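Long-range contacts in luciferase-like monooxygenase (Streptomyces bottropensis, PDB 4US5), which probably acts as a monooxygenase of the bacterial luciferase family, using molecular oxygen to oxidise an organic substrate: residues L7-Q12 with E41-A46; L31-D36 with A67-G72; G72-S77 with R104-I109; A167-G172 with G185-Y190; P221-V226 with E308-V313. All blocks are in the same frame, centred on the assembly; numbering follows the deposited sequence. Where two conformers were deposited one is given.

Interaction 1: residues L7-Q12 with E41-A46. With NA (sodium ion), chain R; NA (sodium ion), chain L.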
# COMPACT_ATOMS: atom_id res chain seq x y z
N LEU B 7 7.18 -23.54 -9.42
CA LEU B 7 7.29 -23.15 -8.01
C LEU B 7 7.05 -21.67 -7.84
O LEU B 7 7.47 -20.86 -8.67
CB LEU B 7 8.64 -23.47 -7.46
CG LEU B 7 9.09 -24.93 -7.46
CD1 LEU B 7 10.45 -24.99 -6.78
CD2 LEU B 7 8.07 -25.82 -6.75
N SER B 8 6.35 -21.33 -6.76
CA SER B 8 6.06 -19.96 -6.39
C SER B 8 6.27 -19.84 -4.87
O SER B 8 6.57 -20.84 -4.17
CB SER B 8 4.64 -19.60 -6.75
OG SER B 8 4.54 -19.42 -8.15
N VAL B 9 6.23 -18.60 -4.36
CA VAL B 9 6.51 -18.33 -2.93
C VAL B 9 5.26 -17.66 -2.33
O VAL B 9 4.68 -16.80 -2.96
CB VAL B 9 7.71 -17.39 -2.72
CG1 VAL B 9 7.94 -17.15 -1.25
CG2 VAL B 9 8.96 -17.90 -3.40
N VAL B 10 4.84 -18.14 -1.17
CA VAL B 10 3.81 -17.50 -0.36
C VAL B 10 4.47 -17.12 0.95
O VAL B 10 4.98 -17.99 1.68
CB VAL B 10 2.59 -18.44 -0.17
CG1 VAL B 10 1.52 -17.77 0.65
CG2 VAL B 10 2.03 -18.86 -1.53
N GLU B 11 4.49 -15.82 1.22
CA GLU B 11 5.26 -15.24 2.28
C GLU B 11 4.33 -14.62 3.33
O GLU B 11 3.67 -13.62 3.06
CB GLU B 11 6.21 -14.18 1.70
CG GLU B 11 6.84 -13.21 2.73
CD GLU B 11 7.82 -13.88 3.67
OE1 GLU B 11 7.46 -14.86 4.35
OE2 GLU B 11 8.98 -13.42 3.73
N GLN B 12 4.31 -15.20 4.52
CA GLN B 12 3.58 -14.61 5.64
C GLN B 12 4.47 -13.75 6.55
O GLN B 12 3.99 -13.07 7.44
CB GLN B 12 2.85 -15.71 6.40
CG GLN B 12 3.69 -16.50 7.38
CD GLN B 12 4.64 -17.51 6.76
OE1 GLN B 12 5.15 -17.34 5.65
NE2 GLN B 12 4.98 -18.50 7.55
N GLU B 41 7.60 -18.49 -10.22
CA GLU B 41 6.55 -17.87 -11.03
C GLU B 41 5.96 -16.61 -10.42
O GLU B 41 5.78 -15.60 -11.11
CB GLU B 41 5.38 -18.83 -11.29
CG GLU B 41 5.76 -20.10 -11.97
CD GLU B 41 6.33 -19.91 -13.35
OE1 GLU B 41 5.85 -18.99 -14.09
OE2 GLU B 41 7.31 -20.64 -13.65
N ARG B 42 5.60 -16.68 -9.12
CA ARG B 42 4.97 -15.56 -8.40
C ARG B 42 5.40 -15.55 -6.95
O ARG B 42 5.82 -16.57 -6.39
CB ARG B 42 3.45 -15.57 -8.51
CG ARG B 42 2.72 -16.70 -7.76
CD ARG B 42 1.31 -16.93 -8.27
NE ARG B 42 1.29 -17.60 -9.58
CZ ARG B 42 0.70 -17.13 -10.68
NH1 ARG B 42 0.12 -15.93 -10.71
NH2 ARG B 42 0.71 -17.85 -11.79
N PHE B 43 5.28 -14.38 -6.34
CA PHE B 43 5.63 -14.17 -4.95
C PHE B 43 4.39 -13.52 -4.33
O PHE B 43 4.03 -12.39 -4.68
CB PHE B 43 6.82 -13.24 -4.86
CG PHE B 43 7.38 -13.10 -3.44
CD1 PHE B 43 6.80 -12.24 -2.52
CD2 PHE B 43 8.46 -13.85 -3.04
CE1 PHE B 43 7.29 -12.14 -1.25
CE2 PHE B 43 8.97 -13.73 -1.78
CZ PHE B 43 8.39 -12.87 -0.88
N TRP B 44 3.74 -14.24 -3.43
CA TRP B 44 2.58 -13.72 -2.77
C TRP B 44 2.87 -13.33 -1.34
O TRP B 44 3.62 -14.02 -0.65
CB TRP B 44 1.47 -14.77 -2.78
CG TRP B 44 0.75 -14.89 -4.06
CD1 TRP B 44 0.93 -14.15 -5.19
CD2 TRP B 44 -0.25 -15.86 -4.37
NE1 TRP B 44 0.07 -14.56 -6.17
CE2 TRP B 44 -0.69 -15.60 -5.69
CE3 TRP B 44 -0.84 -16.89 -3.64
CZ2 TRP B 44 -1.64 -16.38 -6.32
CZ3 TRP B 44 -1.81 -17.66 -4.28
CH2 TRP B 44 -2.22 -17.38 -5.58
N VAL B 45 2.21 -12.28 -0.88
CA VAL B 45 2.34 -11.82 0.50
C VAL B 45 0.98 -12.02 1.20
O VAL B 45 -0.04 -11.52 0.70
CB VAL B 45 2.74 -10.34 0.56
CG1 VAL B 45 2.90 -9.86 2.01
CG2 VAL B 45 4.03 -10.11 -0.21
N ALA B 46 0.99 -12.67 2.36
CA ALA B 46 -0.22 -13.00 3.11
C ALA B 46 -0.57 -11.86 4.08
O ALA B 46 0.26 -11.00 4.36
CB ALA B 46 -0.07 -14.31 3.84
NA NA R . 6.57 -18.41 3.78
NA NA L . 10.23 -12.73 6.14
O HOH W 1 8.74 -22.11 -11.64
O HOH W 2 2.63 -11.73 5.21
O HOH W 3 11.05 -14.22 8.51

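Interaction 2: residues L31-D36 with A67-G72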
# COMPACT_ATOMS: atom_id res chain seq x y z
N LEU B 31 14.25 -12.66 -0.05
CA LEU B 31 13.69 -13.91 -0.59
C LEU B 31 13.05 -13.67 -1.94
O LEU B 31 13.22 -14.48 -2.87
CB LEU B 31 12.72 -14.55 0.38
CG LEU B 31 12.05 -15.82 -0.10
CD1 LEU B 31 13.06 -16.91 -0.41
CD2 LEU B 31 11.04 -16.29 0.95
N ALA B 32 12.34 -12.56 -2.10
CA ALA B 32 11.72 -12.25 -3.37
C ALA B 32 12.75 -12.02 -4.50
O ALA B 32 12.56 -12.47 -5.60
CB ALA B 32 10.84 -11.02 -3.24
N ARG B 33 13.84 -11.32 -4.19
CA ARG B 33 14.92 -11.13 -5.16
C ARG B 33 15.52 -12.48 -5.57
O ARG B 33 15.72 -12.76 -6.76
CB ARG B 33 16.00 -10.24 -4.58
CG ARG B 33 15.64 -8.77 -4.44
CD ARG B 33 16.91 -8.09 -3.92
NE ARG B 33 16.77 -6.70 -3.54
CZ ARG B 33 16.96 -6.25 -2.31
NH1 ARG B 33 17.25 -7.09 -1.32
NH2 ARG B 33 16.83 -4.95 -2.07
N LEU B 34 15.73 -13.36 -4.60
CA LEU B 34 16.23 -14.72 -4.89
C LEU B 34 15.26 -15.48 -5.76
O LEU B 34 15.64 -16.07 -6.80
CB LEU B 34 16.53 -15.47 -3.62
CG LEU B 34 17.05 -16.90 -3.81
CD1 LEU B 34 18.40 -16.89 -4.56
CD2 LEU B 34 17.22 -17.58 -2.49
N ALA B 35 13.99 -15.46 -5.37
CA ALA B 35 12.96 -16.16 -6.11
C ALA B 35 12.83 -15.63 -7.53
O ALA B 35 12.62 -16.40 -8.49
CB ALA B 35 11.64 -16.07 -5.36
N ASP B 36 12.98 -14.32 -7.70
CA ASP B 36 12.97 -13.73 -9.02
C ASP B 36 14.13 -14.31 -9.86
O ASP B 36 13.90 -14.82 -10.98
CB ASP B 36 13.11 -12.20 -8.88
CG ASP B 36 12.93 -11.44 -10.18
OD1 ASP B 36 12.11 -11.79 -11.02
OD2 ASP B 36 13.59 -10.38 -10.31
N ALA B 67 7.67 -5.48 -5.84
CA ALA B 67 7.57 -5.34 -7.30
C ALA B 67 8.62 -4.40 -7.86
O ALA B 67 9.09 -4.57 -9.00
CB ALA B 67 6.20 -4.92 -7.71
N ALA B 68 9.02 -3.41 -7.08
CA ALA B 68 10.13 -2.50 -7.49
C ALA B 68 11.51 -3.13 -7.41
O ALA B 68 12.46 -2.64 -8.01
CB ALA B 68 10.12 -1.23 -6.62
N GLU B 69 11.63 -4.21 -6.62
CA GLU B 69 12.91 -4.89 -6.36
C GLU B 69 13.12 -6.11 -7.27
O GLU B 69 14.15 -6.76 -7.17
CB GLU B 69 12.94 -5.36 -4.92
CG GLU B 69 12.85 -4.27 -3.89
CD GLU B 69 14.18 -3.58 -3.66
OE1 GLU B 69 15.21 -4.09 -4.15
OE2 GLU B 69 14.18 -2.52 -3.00
N THR B 70 12.15 -6.41 -8.13
CA THR B 70 12.14 -7.61 -8.95
C THR B 70 11.69 -7.26 -10.34
O THR B 70 11.09 -6.22 -10.57
CB THR B 70 11.19 -8.66 -8.37
OG1 THR B 70 9.89 -8.10 -8.23
CG2 THR B 70 11.66 -9.16 -7.04
N SER B 71 11.98 -8.14 -11.30
CA SER B 71 11.67 -7.85 -12.69
C SER B 71 10.76 -8.81 -13.36
O SER B 71 9.95 -8.41 -14.18
CB SER B 71 12.97 -7.78 -13.53
OG SER B 71 13.80 -6.77 -13.00
N GLY B 72 10.95 -10.10 -13.11
CA GLY B 72 10.20 -11.13 -13.87
C GLY B 72 9.08 -11.83 -13.10
O GLY B 72 8.05 -12.14 -13.65
O HOH W 4 15.28 -9.33 -8.29

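Interaction 3: residues G72-S77 with R104-I109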
# COMPACT_ATOMS: atom_id res chain seq x y z
N GLY B 72 10.95 -10.10 -13.11
CA GLY B 72 10.20 -11.13 -13.87
C GLY B 72 9.08 -11.83 -13.10
O GLY B 72 8.05 -12.14 -13.65
N ILE B 73 9.33 -12.12 -11.85
CA ILE B 73 8.34 -12.79 -10.99
C ILE B 73 7.09 -11.94 -10.88
O ILE B 73 7.16 -10.71 -10.77
CB ILE B 73 8.99 -13.08 -9.63
CG1 ILE B 73 8.21 -14.16 -8.84
CG2 ILE B 73 9.18 -11.82 -8.80
CD1 ILE B 73 9.03 -14.72 -7.70
N ARG B 74 5.92 -12.58 -10.89
CA ARG B 74 4.70 -11.89 -10.56
C ARG B 74 4.68 -11.63 -9.03
O ARG B 74 5.36 -12.33 -8.28
CB ARG B 74 3.49 -12.72 -10.96
CG ARG B 74 3.39 -12.96 -12.49
CD ARG B 74 2.11 -13.68 -12.85
NE ARG B 74 0.96 -12.85 -12.54
CZ ARG B 74 0.53 -11.82 -13.29
NH1 ARG B 74 1.09 -11.54 -14.46
NH2 ARG B 74 -0.46 -11.08 -12.87
N VAL B 75 4.03 -10.56 -8.62
CA VAL B 75 3.96 -10.18 -7.20
C VAL B 75 2.56 -9.86 -6.86
O VAL B 75 1.83 -9.21 -7.65
CB VAL B 75 4.87 -8.97 -6.88
CG1 VAL B 75 5.02 -8.77 -5.41
CG2 VAL B 75 6.25 -9.14 -7.50
N GLY B 76 2.10 -10.32 -5.70
CA GLY B 76 0.74 -10.06 -5.32
C GLY B 76 0.37 -10.49 -3.92
O GLY B 76 1.25 -10.84 -3.11
N SER B 77 -0.92 -10.42 -3.64
CA SER B 77 -1.47 -10.80 -2.37
C SER B 77 -1.90 -12.24 -2.33
O SER B 77 -2.45 -12.76 -3.32
CB SER B 77 -2.63 -9.92 -2.03
OG SER B 77 -3.68 -10.01 -3.00
N ARG B 104 1.93 -7.37 -13.92
CA ARG B 104 2.71 -8.21 -13.02
C ARG B 104 1.99 -8.57 -11.70
O ARG B 104 2.56 -9.33 -10.88
CB ARG B 104 4.02 -7.55 -12.68
CG ARG B 104 4.98 -7.46 -13.87
CD ARG B 104 6.29 -6.85 -13.43
NE ARG B 104 6.96 -7.70 -12.48
CZ ARG B 104 7.74 -7.26 -11.50
NH1 ARG B 104 7.94 -5.95 -11.29
NH2 ARG B 104 8.29 -8.13 -10.67
N ILE B 105 0.80 -8.03 -11.47
CA ILE B 105 0.21 -8.03 -10.13
C ILE B 105 -0.90 -9.07 -10.01
O ILE B 105 -1.82 -9.14 -10.86
CB ILE B 105 -0.34 -6.63 -9.74
CG1 ILE B 105 0.77 -5.59 -9.76
CG2 ILE B 105 -1.04 -6.67 -8.38
CD1 ILE B 105 1.97 -5.84 -8.87
N ASP B 106 -0.82 -9.88 -8.96
CA ASP B 106 -1.88 -10.81 -8.59
C ASP B 106 -2.67 -10.22 -7.40
O ASP B 106 -2.09 -9.80 -6.41
CB ASP B 106 -1.28 -12.15 -8.12
CG ASP B 106 -0.64 -12.91 -9.22
OD1 ASP B 106 -0.95 -12.66 -10.43
OD2 ASP B 106 0.18 -13.83 -8.90
N LEU B 107 -3.99 -10.26 -7.50
CA LEU B 107 -4.85 -9.97 -6.41
C LEU B 107 -5.47 -11.27 -5.89
O LEU B 107 -6.58 -11.65 -6.31
CB LEU B 107 -5.92 -8.97 -6.84
CG LEU B 107 -6.99 -8.55 -5.85
CD1 LEU B 107 -6.44 -8.28 -4.46
CD2 LEU B 107 -7.70 -7.30 -6.37
N GLY B 108 -4.75 -11.96 -5.03
CA GLY B 108 -5.27 -13.11 -4.33
C GLY B 108 -6.13 -12.67 -3.16
O GLY B 108 -5.76 -11.75 -2.42
N ILE B 109 -7.28 -13.31 -3.01
CA ILE B 109 -8.30 -12.97 -2.01
C ILE B 109 -8.46 -14.16 -1.11
O ILE B 109 -8.58 -15.28 -1.59
CB ILE B 109 -9.65 -12.70 -2.70
CG1 ILE B 109 -9.57 -11.50 -3.62
CG2 ILE B 109 -10.77 -12.53 -1.67
CD1 ILE B 109 -9.13 -10.23 -2.95
O HOH W 5 6.21 -10.34 -13.98

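Interaction 4: residues A167-G172 with G185-Y190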
# COMPACT_ATOMS: atom_id res chain seq x y z
N ALA B 167 -4.51 -9.79 -11.78
CA ALA B 167 -5.10 -11.11 -11.92
C ALA B 167 -5.75 -11.55 -10.59
O ALA B 167 -5.06 -11.72 -9.58
CB ALA B 167 -4.03 -12.11 -12.34
N LEU B 168 -7.05 -11.81 -10.63
CA LEU B 168 -7.81 -12.26 -9.46
C LEU B 168 -7.59 -13.74 -9.18
O LEU B 168 -7.79 -14.60 -10.07
CB LEU B 168 -9.30 -12.07 -9.70
CG LEU B 168 -9.94 -10.73 -9.32
CD1 LEU B 168 -11.44 -10.76 -9.60
CD2 LEU B 168 -9.70 -10.35 -7.85
N TRP B 169 -7.25 -14.07 -7.94
CA TRP B 169 -7.11 -15.44 -7.47
C TRP B 169 -7.91 -15.63 -6.19
O TRP B 169 -7.97 -14.72 -5.34
CB TRP B 169 -5.64 -15.79 -7.16
CG TRP B 169 -4.79 -16.07 -8.34
CD1 TRP B 169 -4.28 -15.14 -9.22
CD2 TRP B 169 -4.34 -17.34 -8.82
NE1 TRP B 169 -3.56 -15.74 -10.18
CE2 TRP B 169 -3.56 -17.10 -9.96
CE3 TRP B 169 -4.55 -18.66 -8.41
CZ2 TRP B 169 -2.98 -18.11 -10.68
CZ3 TRP B 169 -3.94 -19.66 -9.12
CH2 TRP B 169 -3.19 -19.39 -10.26
N LEU B 170 -8.49 -16.81 -6.01
CA LEU B 170 -9.15 -17.14 -4.75
C LEU B 170 -8.30 -18.15 -4.01
O LEU B 170 -7.90 -19.18 -4.57
CB LEU B 170 -10.54 -17.72 -4.98
CG LEU B 170 -11.31 -18.04 -3.72
CD1 LEU B 170 -11.43 -16.81 -2.82
CD2 LEU B 170 -12.71 -18.54 -4.06
N LEU B 171 -8.02 -17.84 -2.75
CA LEU B 171 -7.29 -18.73 -1.87
C LEU B 171 -8.29 -19.37 -0.96
O LEU B 171 -9.16 -18.69 -0.39
CB LEU B 171 -6.27 -17.98 -1.01
CG LEU B 171 -4.96 -17.61 -1.71
CD1 LEU B 171 -5.17 -16.53 -2.79
CD2 LEU B 171 -3.97 -17.16 -0.69
N GLY B 172 -8.18 -20.68 -0.80
CA GLY B 172 -9.07 -21.39 0.15
C GLY B 172 -8.41 -22.51 0.90
O GLY B 172 -7.28 -22.96 0.55
N GLY B 185 -15.34 -19.36 -11.90
CA GLY B 185 -14.34 -19.48 -12.94
C GLY B 185 -13.04 -18.78 -12.56
O GLY B 185 -12.39 -18.19 -13.40
N LEU B 186 -12.67 -18.89 -11.30
CA LEU B 186 -11.45 -18.24 -10.83
C LEU B 186 -10.29 -19.19 -10.68
O LEU B 186 -10.49 -20.34 -10.27
CB LEU B 186 -11.71 -17.60 -9.48
CG LEU B 186 -12.57 -16.36 -9.55
CD1 LEU B 186 -12.99 -15.97 -8.15
CD2 LEU B 186 -11.85 -15.23 -10.26
N PRO B 187 -9.06 -18.69 -10.91
CA PRO B 187 -7.89 -19.42 -10.50
C PRO B 187 -7.95 -19.62 -8.97
O PRO B 187 -8.50 -18.79 -8.27
CB PRO B 187 -6.74 -18.48 -10.89
CG PRO B 187 -7.29 -17.60 -11.95
CD PRO B 187 -8.72 -17.43 -11.60
N TYR B 188 -7.42 -20.75 -8.49
CA TYR B 188 -7.65 -21.19 -7.16
C TYR B 188 -6.38 -21.72 -6.54
O TYR B 188 -5.70 -22.51 -7.15
CB TYR B 188 -8.70 -22.30 -7.16
CG TYR B 188 -9.07 -22.85 -5.82
CD1 TYR B 188 -9.61 -22.05 -4.86
CD2 TYR B 188 -8.93 -24.22 -5.53
CE1 TYR B 188 -10.01 -22.57 -3.62
CE2 TYR B 188 -9.29 -24.74 -4.30
CZ TYR B 188 -9.84 -23.92 -3.35
OH TYR B 188 -10.24 -24.43 -2.14
N ALA B 189 -6.08 -21.28 -5.32
CA ALA B 189 -4.94 -21.79 -4.58
C ALA B 189 -5.42 -22.41 -3.29
O ALA B 189 -6.02 -21.74 -2.44
CB ALA B 189 -3.97 -20.68 -4.31
N TYR B 190 -5.19 -23.71 -3.14
CA TYR B 190 -5.60 -24.45 -1.94
C TYR B 190 -4.49 -24.59 -0.93
O TYR B 190 -3.41 -25.12 -1.24
CB TYR B 190 -6.11 -25.86 -2.29
CG TYR B 190 -6.72 -26.59 -1.11
CD1 TYR B 190 -8.04 -26.41 -0.78
CD2 TYR B 190 -5.97 -27.46 -0.34
CE1 TYR B 190 -8.61 -27.08 0.31
CE2 TYR B 190 -6.52 -28.13 0.75
CZ TYR B 190 -7.85 -27.91 1.07
OH TYR B 190 -8.41 -28.57 2.15

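Interaction 5: residues P221-V226 with E308-V313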
# COMPACT_ATOMS: atom_id res chain seq x y z
N PRO B 221 -5.28 -24.42 -11.00
CA PRO B 221 -5.05 -24.76 -9.61
C PRO B 221 -3.59 -24.58 -9.16
O PRO B 221 -2.65 -25.03 -9.85
CB PRO B 221 -5.48 -26.25 -9.54
CG PRO B 221 -5.73 -26.70 -10.95
CD PRO B 221 -5.25 -25.62 -11.85
N ILE B 222 -3.42 -23.99 -7.99
CA ILE B 222 -2.16 -23.94 -7.28
C ILE B 222 -2.35 -24.68 -5.96
O ILE B 222 -3.40 -24.55 -5.31
CB ILE B 222 -1.77 -22.45 -6.97
CG1 ILE B 222 -1.30 -21.79 -8.25
CG2 ILE B 222 -0.72 -22.37 -5.88
CD1 ILE B 222 -0.87 -20.34 -8.08
N LEU B 223 -1.34 -25.42 -5.53
CA LEU B 223 -1.33 -26.03 -4.23
C LEU B 223 -0.32 -25.30 -3.31
O LEU B 223 0.87 -25.26 -3.63
CB LEU B 223 -0.92 -27.48 -4.36
CG LEU B 223 -1.16 -28.41 -3.19
CD1 LEU B 223 -2.64 -28.49 -2.86
CD2 LEU B 223 -0.60 -29.78 -3.52
N SER B 224 -0.81 -24.69 -2.24
CA SER B 224 0.07 -24.06 -1.26
C SER B 224 0.48 -25.06 -0.22
O SER B 224 -0.37 -25.72 0.40
CB SER B 224 -0.57 -22.84 -0.63
OG SER B 224 -0.86 -21.91 -1.65
N VAL B 225 1.78 -25.15 -0.02
CA VAL B 225 2.40 -26.17 0.80
C VAL B 225 3.51 -25.52 1.62
O VAL B 225 4.22 -24.66 1.13
CB VAL B 225 3.04 -27.30 -0.04
CG1 VAL B 225 1.97 -28.24 -0.58
CG2 VAL B 225 3.90 -26.75 -1.18
N VAL B 226 3.64 -25.97 2.87
CA VAL B 226 4.82 -25.72 3.64
C VAL B 226 5.89 -26.74 3.27
O VAL B 226 5.63 -27.98 3.19
CB VAL B 226 4.54 -25.80 5.14
CG1 VAL B 226 5.81 -25.89 5.94
CG2 VAL B 226 3.74 -24.61 5.58
N GLU B 308 -0.70 -26.81 -11.12
CA GLU B 308 0.25 -26.27 -12.08
C GLU B 308 1.51 -25.70 -11.39
O GLU B 308 2.61 -25.68 -11.96
CB GLU B 308 -0.44 -25.14 -12.86
CG GLU B 308 -1.70 -25.56 -13.60
CD GLU B 308 -2.41 -24.39 -14.27
OE1 GLU B 308 -2.01 -23.23 -14.03
OE2 GLU B 308 -3.36 -24.62 -15.03
N GLU B 309 1.31 -25.23 -10.15
CA GLU B 309 2.38 -24.61 -9.37
C GLU B 309 2.19 -24.98 -7.94
O GLU B 309 1.07 -25.24 -7.49
CB GLU B 309 2.36 -23.05 -9.38
CG GLU B 309 2.24 -22.42 -10.70
CD GLU B 309 2.06 -20.92 -10.63
OE1 GLU B 309 2.40 -20.23 -9.61
OE2 GLU B 309 1.59 -20.42 -11.66
N LEU B 310 3.29 -24.92 -7.21
CA LEU B 310 3.28 -25.08 -5.78
C LEU B 310 3.61 -23.72 -5.22
O LEU B 310 4.67 -23.16 -5.55
CB LEU B 310 4.32 -26.09 -5.33
CG LEU B 310 4.16 -27.49 -5.93
CD1 LEU B 310 5.35 -28.37 -5.64
CD2 LEU B 310 2.87 -28.12 -5.44
N GLY B 311 2.73 -23.23 -4.35
CA GLY B 311 2.99 -22.02 -3.55
C GLY B 311 3.70 -22.38 -2.24
O GLY B 311 3.11 -22.96 -1.32
N VAL B 312 4.98 -22.09 -2.17
CA VAL B 312 5.83 -22.66 -1.13
C VAL B 312 5.95 -21.72 0.03
O VAL B 312 6.55 -20.62 -0.08
CB VAL B 312 7.22 -23.01 -1.65
CG1 VAL B 312 8.11 -23.57 -0.55
CG2 VAL B 312 7.13 -24.01 -2.83
N VAL B 313 5.42 -22.18 1.14
CA VAL B 313 5.39 -21.45 2.40
C VAL B 313 6.50 -22.06 3.26
O VAL B 313 6.82 -23.26 3.15
CB VAL B 313 4.02 -21.66 3.10
CG1 VAL B 313 3.94 -20.95 4.42
CG2 VAL B 313 2.87 -21.23 2.20

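Interaction 1: residues L7-Q12 with E41-A46
Val-9 and Phe-43 pair at the middle of two adjacent parallel strands, 7-11 and 42-45, joined through helix 21-38 in a beta-alpha-beta unit of the TIM barrel. The backbone ladder is regular: Val-9 N donates to Arg-42 O at 2.9 Å, Trp-44 N to Val-9 O at 2.8 Å and Glu-11 N to Trp-44 O at 2.7 Å, with Glu-41 N to Leu-7 O and Ala-46 N to Glu-11 O at the ends.

Apolar contacts divide between the faces. Toward the helices, Val-9 CG1, set anti to the backbone nitrogen (chi1 -180°), rests 3.6 Å from Phe-43 CE2, while Phe-43 CZ touches the aliphatic CB of Glu-11. Inside the barrel, Val-10 CG2 meets Trp-44 CE3 at 4.1 Å.

Among the polar groups, Ser-8 OG accepts a weak bond from Arg-42 N, but its stronger hydrogen bond is to Glu-309, and the Arg-42 guanidinium bridges Glu-309 and Asp-106. Glu-11 OE2 binds one sodium ion together with Ser-24 and hydrogen-bonds Ser-28, while OE1 forms a salt bridge with Arg-322. Gln-12 NE2 bonds to Ser-314 O, and a second sodium ion is held by Val-10 O, Ser-314 and, at 2.6 Å, Gln-12 OE1.

Interaction 2: residues L31-D36 with A67-G72
The turn that leads from helix 59-68 toward strand 74-81 is tied to helix 21-38 by Asp-36, whose carboxylate grips successive backbone N-H groups of Ser-71 and Gly-72. Asp-36 OD1 receives Gly-72 N at 2.9 Å on its syn side and also takes the N-H of Ile-73. Asp-36 OD2 receives Ser-71 N at 2.9 Å in a nearly straight bond (164°), although this donor approaches from above the carboxylate plane. Aspartate suits the place because its short chain, with CG anti to the backbone nitrogen (chi1 -172°), brings two acceptors up to the consecutive N-H groups of the turn. A water extends the link, donating to Asp-36 OD2 at 2.8 Å and to Glu-69 O at 3.0 Å.

In the TIM barrel these two helices are neighbours on the outer layer, and the turn lies at the N-terminal end of the barrel strands. Thr-70 packs between helix and turn: its methyl CG2 lies 3.7 Å from Ala-32 O and 3.8 Å from Asp-36 CB, while its hydroxyl is turned back to Ile-66 O and also hydrogen-bonds Arg-104 NH2.

Toward solvent, Arg-33 and Glu-69 form a salt bridge. The arginine was modelled in two conformers, so this bridge is less certain; in one of them NH2 lies 2.8 Å from Glu-69 OE1 and NE adds a weak bond to the same oxygen. The guanidinium and carboxylate planes stand almost perpendicular (85°), and NH2 meets OE1 from above the carboxylate plane. Glu-69 OE2 forms a salt bridge with Arg-65 of its own chain, whereas Ala-68 packs on Arg-65 of the second subunit.

Interaction 3: residues G72-S77 with R104-I109
Arg-74 reaches across to Arg-104 and Asp-106 from the start of strand 74-77, which runs parallel to strand 105-109 in the TIM barrel, the two being joined through helix 87-100. Its CB lies 3.5 Å from Arg-104 O, and CG continues past the same carbonyl. A bend about CG-CD (chi3 65°) then turns the chain so that CD passes Asp-106 OD1 and the guanidinium comes side-on to it. In a salt bridge, NE and NH2 both donate to Asp-106 OD1, each at 2.9 Å and from the same face of the carboxylate. Arg-104 C lies over one face of the guanidinium, and NH1 makes a weak bond to Asp-103 O. The length and flatness of arginine make this double grip possible, and Asp-106 OD2 can still serve Trp-44 and Arg-42.

Between the backbones, the ladder runs Val-75 N to Arg-104 O, Asp-106 N to Val-75 O and Ser-77 N to Asp-106 O. The strands press close at Gly-76, whose bare CA sits 3.0 Å from Asp-106 O. Arg-104 bends back so that NH2 donates to Ile-73 O at 2.8 Å. At the far end, Ser-77 OG donates to Gly-108 O at 2.8 Å, in the carbonyl plane and on a lone pair.

Interaction 4: residues A167-G172 with G185-Y190
Pro-187 presses its CB onto the indole of Trp-169, 3.3 Å from the centroid of the six-membered ring and only 11° off the ring normal: a CH-pi contact in which a compact bump sits over the middle of a flat face. The two side chains cross at about a right angle, and the rim of the indole runs on past the backbone of Tyr-188.

Strands 167-172 and 188-190 are successive parallel strands of the TIM barrel, connected by helix 175-184, which ends in a Schellman motif at Gly-185. Just after that turn, Leu-186 pushes its two methyl groups into the groove beside the first strand, CD2 lying 4.1 Å from Leu-168 CB and CD1 lying 4.4 Å from Leu-170 CB. Farther along the same outer face, Tyr-188, with CG anti to its backbone nitrogen (chi1 -179°), lays its ring into the hollow at Gly-172, where no side chain intervenes; CE1 comes within 3.9 Å of Gly-172 N, and the hydroxyl continues to Ser-177. On the inner face the small Ala-189 fits beside Leu-171, CB to CG 4.1 Å, while the ring of Trp-44 meets Trp-169 edge-to-face.

Leu-170 N donates to Pro-187 O at 3.0 Å, followed by Ala-189 N to Leu-170 O and Gly-172 N to Ala-189 O. Proline has no N-H, and Pro-187 CD instead lies 3.3 Å from Leu-168 O. The ladder therefore begins one step late, and at this end ring and aliphatic packing take over from hydrogen bonding in joining the strands.

Interaction 5: residues P221-V226 with E308-V313
Ile-222 extends its CD1 methyl over the end of Glu-309, 3.6 Å from OE1, while its other branch, CG2, reaches 3.9 Å from Gly-311 N. With CG1 beside the backbone nitrogen (chi1 -75°) and the chain then extended, the isoleucine crosses the glutamate chain obliquely, bringing CD1 to its carboxylate end. The carboxylate itself is held by Ser-8 and Arg-42, which probably helps a charged group to be tolerated in the buried interior. Glu-309 N, in contrast, is buried without a hydrogen-bond partner.

Strand 221-226 runs parallel to strand 309-313. Glu-308 N donates to Pro-221 O, and the regular ladder follows: Leu-223 N to Glu-309 O at 3.1 Å, Gly-311 N to Leu-223 O at 2.8 Å, Val-225 N to Gly-311 O and Val-313 N to Val-225 O. Gly-311, lacking a side chain, lets the backbones approach closely, its O lying 3.2 Å from Ser-224 CA. On the outward face Leu-310 CD2 packs against Leu-223 CB at 4.0 Å. Farther along, on the inner face, Val-226 CG2 meets Val-313 CG1 at 3.8 Å.

This is the last strand pair of the TIM barrel before it closes on strand 6-11, the other neighbour of strand 309-313. Helix 291-305 covers Leu-223, Val-225 and Leu-310 from outside, helix 199-209 packs on Pro-221, and strand 188-191 borders strand 221-229 on its other edge.

In the fold
Interactions 1, 3, 4 and 5 are strand pairs spaced in chain order round one parallel TIM-barrel sheet. Strands 42-45 and 74-81 join interaction 1 to interaction 3, 105-110 and 167-172 join 3 to 4, 188-191 and 221-229 join 4 to 5, and 309-313 with 6-11 closes the ring. The centres of interactions 1 and 5 are about 9 Å apart, those of 3 and 5 about 14 Å. Interaction 2 lies in the outer layer, its first helix falling, along the chain, between the two strands of interaction 1 and its turn sharing Gly-72 with interaction 3. Inside, Arg-42 links interactions 1, 3 and 5 through Asp-106 and Glu-309, beside a bound buffer molecule that may mark a pocket.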